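Local coordinates for B12-binding domain-containing protein (Kitasatospora setae, PDB 6WTE) that probably transfers a methyl group from S-adenosylmethionine to its substrate without radical chemistry, using a bound cobalamin and a [4Fe-4S] cluster, at residues 46-51 against 86-91. Residues are numbered along the deposited sequence; the frame is centred on the assembly and turned at random.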
ATOM      1  N   ASP A  46      -1.506   1.390  23.300  1.00 30.37           N
ATOM      2  CA  ASP A  46      -1.003   0.967  24.593  1.00 33.17           C
ATOM      3  C   ASP A  46      -2.063   0.302  25.458  1.00 27.62           C
ATOM      4  O   ASP A  46      -1.726  -0.206  26.533  1.00 36.49           O
ATOM      5  CB  ASP A  46      -0.394   2.169  25.322  1.00 36.02           C
ATOM      6  CG  ASP A  46       0.541   2.973  24.428  1.00 43.76           C
ATOM      7  OD1 ASP A  46       1.303   2.357  23.650  1.00 41.14           O
ATOM      8  OD2 ASP A  46       0.505   4.221  24.491  1.00 51.58           O
ATOM      9  N   ASP A  47      -3.325   0.283  25.022  1.00 26.09           N
ATOM     10  CA  ASP A  47      -4.378  -0.352  25.810  1.00 25.80           C
ATOM     11  C   ASP A  47      -5.485  -0.879  24.901  1.00 24.85           C
ATOM     12  O   ASP A  47      -6.671  -0.815  25.242  1.00 24.68           O
ATOM     13  CB  ASP A  47      -4.944   0.606  26.865  1.00 27.59           C
ATOM     14  CG  ASP A  47      -5.765   1.743  26.265  1.00 28.50           C
ATOM     15  OD1 ASP A  47      -5.492   2.158  25.118  1.00 23.36           O
ATOM     16  OD2 ASP A  47      -6.690   2.226  26.956  1.00 34.91           O
ATOM     17  N   TRP A  48      -5.108  -1.451  23.752  1.00 20.12           N
ATOM     18  CA  TRP A  48      -6.121  -1.862  22.781  1.00 20.43           C
ATOM     19  C   TRP A  48      -7.004  -2.983  23.324  1.00 19.88           C
ATOM     20  O   TRP A  48      -8.178  -3.076  22.944  1.00 19.99           O
ATOM     21  CB  TRP A  48      -5.467  -2.267  21.454  1.00 20.47           C
ATOM     22  CG  TRP A  48      -4.460  -3.377  21.535  1.00 20.06           C
ATOM     23  CD1 TRP A  48      -3.105  -3.250  21.643  1.00 21.04           C
ATOM     24  CD2 TRP A  48      -4.729  -4.784  21.491  1.00 20.59           C
ATOM     25  NE1 TRP A  48      -2.514  -4.492  21.680  1.00 18.92           N
ATOM     26  CE2 TRP A  48      -3.491  -5.450  21.589  1.00 17.61           C
ATOM     27  CE3 TRP A  48      -5.897  -5.544  21.380  1.00 20.09           C
ATOM     28  CZ2 TRP A  48      -3.389  -6.837  21.585  1.00 20.89           C
ATOM     29  CZ3 TRP A  48      -5.792  -6.923  21.375  1.00 17.31           C
ATOM     30  CH2 TRP A  48      -4.549  -7.555  21.481  1.00 18.94           C
ATOM     31  N   LYS A  49      -6.479  -3.818  24.225  1.00 15.78           N
ATOM     32  CA  LYS A  49      -7.318  -4.844  24.842  1.00 22.76           C
ATOM     33  C   LYS A  49      -8.439  -4.219  25.662  1.00 22.60           C
ATOM     34  O   LYS A  49      -9.575  -4.707  25.645  1.00 25.07           O
ATOM     35  CB  LYS A  49      -6.480  -5.769  25.722  1.00 22.27           C
ATOM     36  CG  LYS A  49      -5.602  -6.731  24.958  1.00 21.86           C
ATOM     37  CD  LYS A  49      -4.903  -7.688  25.906  1.00 24.81           C
ATOM     38  CE  LYS A  49      -3.993  -8.649  25.150  1.00 23.23           C
ATOM     39  NZ  LYS A  49      -3.346  -9.645  26.054  1.00 27.68           N
ATOM     40  N   THR A  50      -8.127  -3.151  26.400  1.00 21.60           N
ATOM     41  CA  THR A  50      -9.152  -2.418  27.137  1.00 25.12           C
ATOM     42  C   THR A  50     -10.238  -1.909  26.200  1.00 25.13           C
ATOM     43  O   THR A  50     -11.431  -2.014  26.506  1.00 28.11           O
ATOM     44  CB  THR A  50      -8.509  -1.261  27.903  1.00 25.48           C
ATOM     45  OG1 THR A  50      -7.681  -1.793  28.944  1.00 31.77           O
ATOM     46  CG2 THR A  50      -9.570  -0.343  28.516  1.00 26.71           C
ATOM     47  N   CYS A  51      -9.844  -1.375  25.044  1.00 23.81           N
ATOM     48  CA  CYS A  51     -10.825  -0.921  24.067  1.00 21.48           C
ATOM     49  C   CYS A  51     -11.732  -2.067  23.627  1.00 23.80           C
ATOM     50  O   CYS A  51     -12.958  -1.915  23.567  1.00 24.66           O
ATOM     51  CB  CYS A  51     -10.112  -0.298  22.867  1.00 28.95           C
ATOM     52  SG  CYS A  51     -11.226   0.254  21.573  1.00 30.66           S
ATOM     53  N   HIS A  86      -1.185  -8.486  14.252  1.00 12.01           N
ATOM     54  CA  HIS A  86      -2.574  -8.570  13.816  1.00 11.83           C
ATOM     55  C   HIS A  86      -3.247  -9.805  14.396  1.00 12.78           C
ATOM     56  O   HIS A  86      -4.401  -9.745  14.835  1.00 14.65           O
ATOM     57  CB  HIS A  86      -2.672  -8.606  12.294  1.00 13.16           C
ATOM     58  CG  HIS A  86      -2.203  -7.358  11.615  1.00 13.96           C
ATOM     59  ND1 HIS A  86      -2.255  -6.115  12.207  1.00 11.90           N
ATOM     60  CD2 HIS A  86      -1.673  -7.166  10.383  1.00 14.28           C
ATOM     61  CE1 HIS A  86      -1.781  -5.209  11.369  1.00 13.42           C
ATOM     62  NE2 HIS A  86      -1.421  -5.822  10.253  1.00 13.89           N
ATOM     63  N   ARG A  87      -2.541 -10.939  14.396  1.00 12.20           N
ATOM     64  CA  ARG A  87      -3.125 -12.169  14.921  0.50 12.92           C
ATOM     65  C   ARG A  87      -3.424 -12.045  16.409  1.00 15.77           C
ATOM     66  O   ARG A  87      -4.441 -12.554  16.891  1.00 14.93           O
ATOM     67  CB  ARG A  87      -2.191 -13.351  14.655  0.50 13.19           C
ATOM     68  CG  ARG A  87      -2.748 -14.692  15.124  0.50 14.17           C
ATOM     69  CD  ARG A  87      -1.780 -15.838  14.864  0.50 16.17           C
ATOM     70  NE  ARG A  87      -0.575 -15.738  15.684  0.50 20.52           N
ATOM     71  CZ  ARG A  87       0.288 -16.733  15.870  0.50 20.86           C
ATOM     72  NH1 ARG A  87       0.082 -17.911  15.299  0.50 20.60           N
ATOM     73  NH2 ARG A  87       1.358 -16.549  16.631  0.50 23.01           N
ATOM     74  N   GLU A  88      -2.543 -11.374  17.155  1.00 15.13           N
ATOM     75  CA  GLU A  88      -2.791 -11.172  18.578  1.00 18.82           C
ATOM     76  C   GLU A  88      -4.109 -10.436  18.806  1.00 16.56           C
ATOM     77  O   GLU A  88      -4.897 -10.813  19.687  1.00 14.98           O
ATOM     78  CB  GLU A  88      -1.624 -10.410  19.206  1.00 17.58           C
ATOM     79  CG  GLU A  88      -1.711 -10.285  20.712  1.00 22.49           C
ATOM     80  CD  GLU A  88      -0.604  -9.425  21.300  1.00 25.08           C
ATOM     81  OE1 GLU A  88       0.043  -8.668  20.538  1.00 28.12           O
ATOM     82  OE2 GLU A  88      -0.377  -9.517  22.527  1.00 33.57           O
ATOM     83  N   ILE A  89      -4.375  -9.401  18.007  1.00 13.57           N
ATOM     84  CA  ILE A  89      -5.628  -8.661  18.130  1.00 13.65           C
ATOM     85  C   ILE A  89      -6.812  -9.549  17.763  1.00 15.32           C
ATOM     86  O   ILE A  89      -7.831  -9.569  18.465  1.00 14.80           O
ATOM     87  CB  ILE A  89      -5.580  -7.384  17.272  1.00 16.43           C
ATOM     88  CG1 ILE A  89      -4.658  -6.344  17.930  1.00 12.31           C
ATOM     89  CG2 ILE A  89      -6.994  -6.837  17.043  1.00 15.34           C
ATOM     90  CD1 ILE A  89      -4.168  -5.235  16.992  1.00 16.58           C
ATOM     91  N   ILE A  90      -6.691 -10.309  16.674  1.00 12.34           N
ATOM     92  CA  ILE A  90      -7.784 -11.185  16.250  1.00 14.02           C
ATOM     93  C   ILE A  90      -8.037 -12.276  17.285  1.00 15.57           C
ATOM     94  O   ILE A  90      -9.187 -12.645  17.550  1.00 14.64           O
ATOM     95  CB  ILE A  90      -7.482 -11.770  14.860  1.00 15.99           C
ATOM     96  CG1 ILE A  90      -7.556 -10.655  13.807  1.00 14.13           C
ATOM     97  CG2 ILE A  90      -8.440 -12.922  14.553  1.00 12.72           C
ATOM     98  CD1 ILE A  90      -7.043 -11.059  12.432  1.00 14.45           C
ATOM     99  N   THR A  91      -6.973 -12.806  17.892  1.00 14.00           N
ATOM    100  CA  THR A  91      -7.155 -13.844  18.902  1.00 17.27           C
ATOM    101  C   THR A  91      -7.938 -13.317  20.098  1.00 20.04           C
ATOM    102  O   THR A  91      -8.806 -14.015  20.637  1.00 18.21           O
ATOM    103  CB  THR A  91      -5.797 -14.401  19.338  1.00 16.04           C
ATOM    104  OG1 THR A  91      -5.188 -15.075  18.233  1.00 17.78           O
ATOM    105  CG2 THR A  91      -5.956 -15.380  20.489  1.00 19.65           C
TER
HETATM  106  O   HOH W   1      -2.290 -10.948  23.808  1.00 28.91           O
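The indole of Trp48 meets Ile89 over one face and Glu88 at its edge, while CG of the neighbouring Lys49 lies against the opposite face, toward the benzo rim. Ile89 CG1 stands 3.6 Å from the centroid of the six-membered ring of Trp48, only 6° off the ring normal, a CH-pi contact. With CG1 beside the backbone N of Ile89 and anti to its carbonyl carbon (chi1 -73°), the methylene is directed over the benzo ring. In the plane of the indole, Glu88 CD comes to 3.8 Å from Trp48 CZ2; the carboxylate is set nearly upright to the ring, the two planes 77° apart. The far corner of the ring also reaches the main chain, Trp48 CH2 lying 3.7 Å from Glu88 O. Both helices, 48-58 and 83-96, belong to the B12-binding domain, whose parallel strands, in the order 35-40, 4-9, 63-67, 101-104 and 123-124, alternate with helices in a Rossmann-like fold. Trp48, in the first turn of helix 48-58, spans to helix 83-96, and Ile89 also packs on Pro10, next to the cobalamin-binding Asn11. On the exposed side, a water bridges the charged ends: it accepts from Lys49 NZ at 2.8 Å and donates to Glu88 OE2 at 2.7 Å. Lys49 NZ and Glu88 OE2 remain 4.6 Å apart, linked by hydrogen bonds through the water and not by a direct salt bridge.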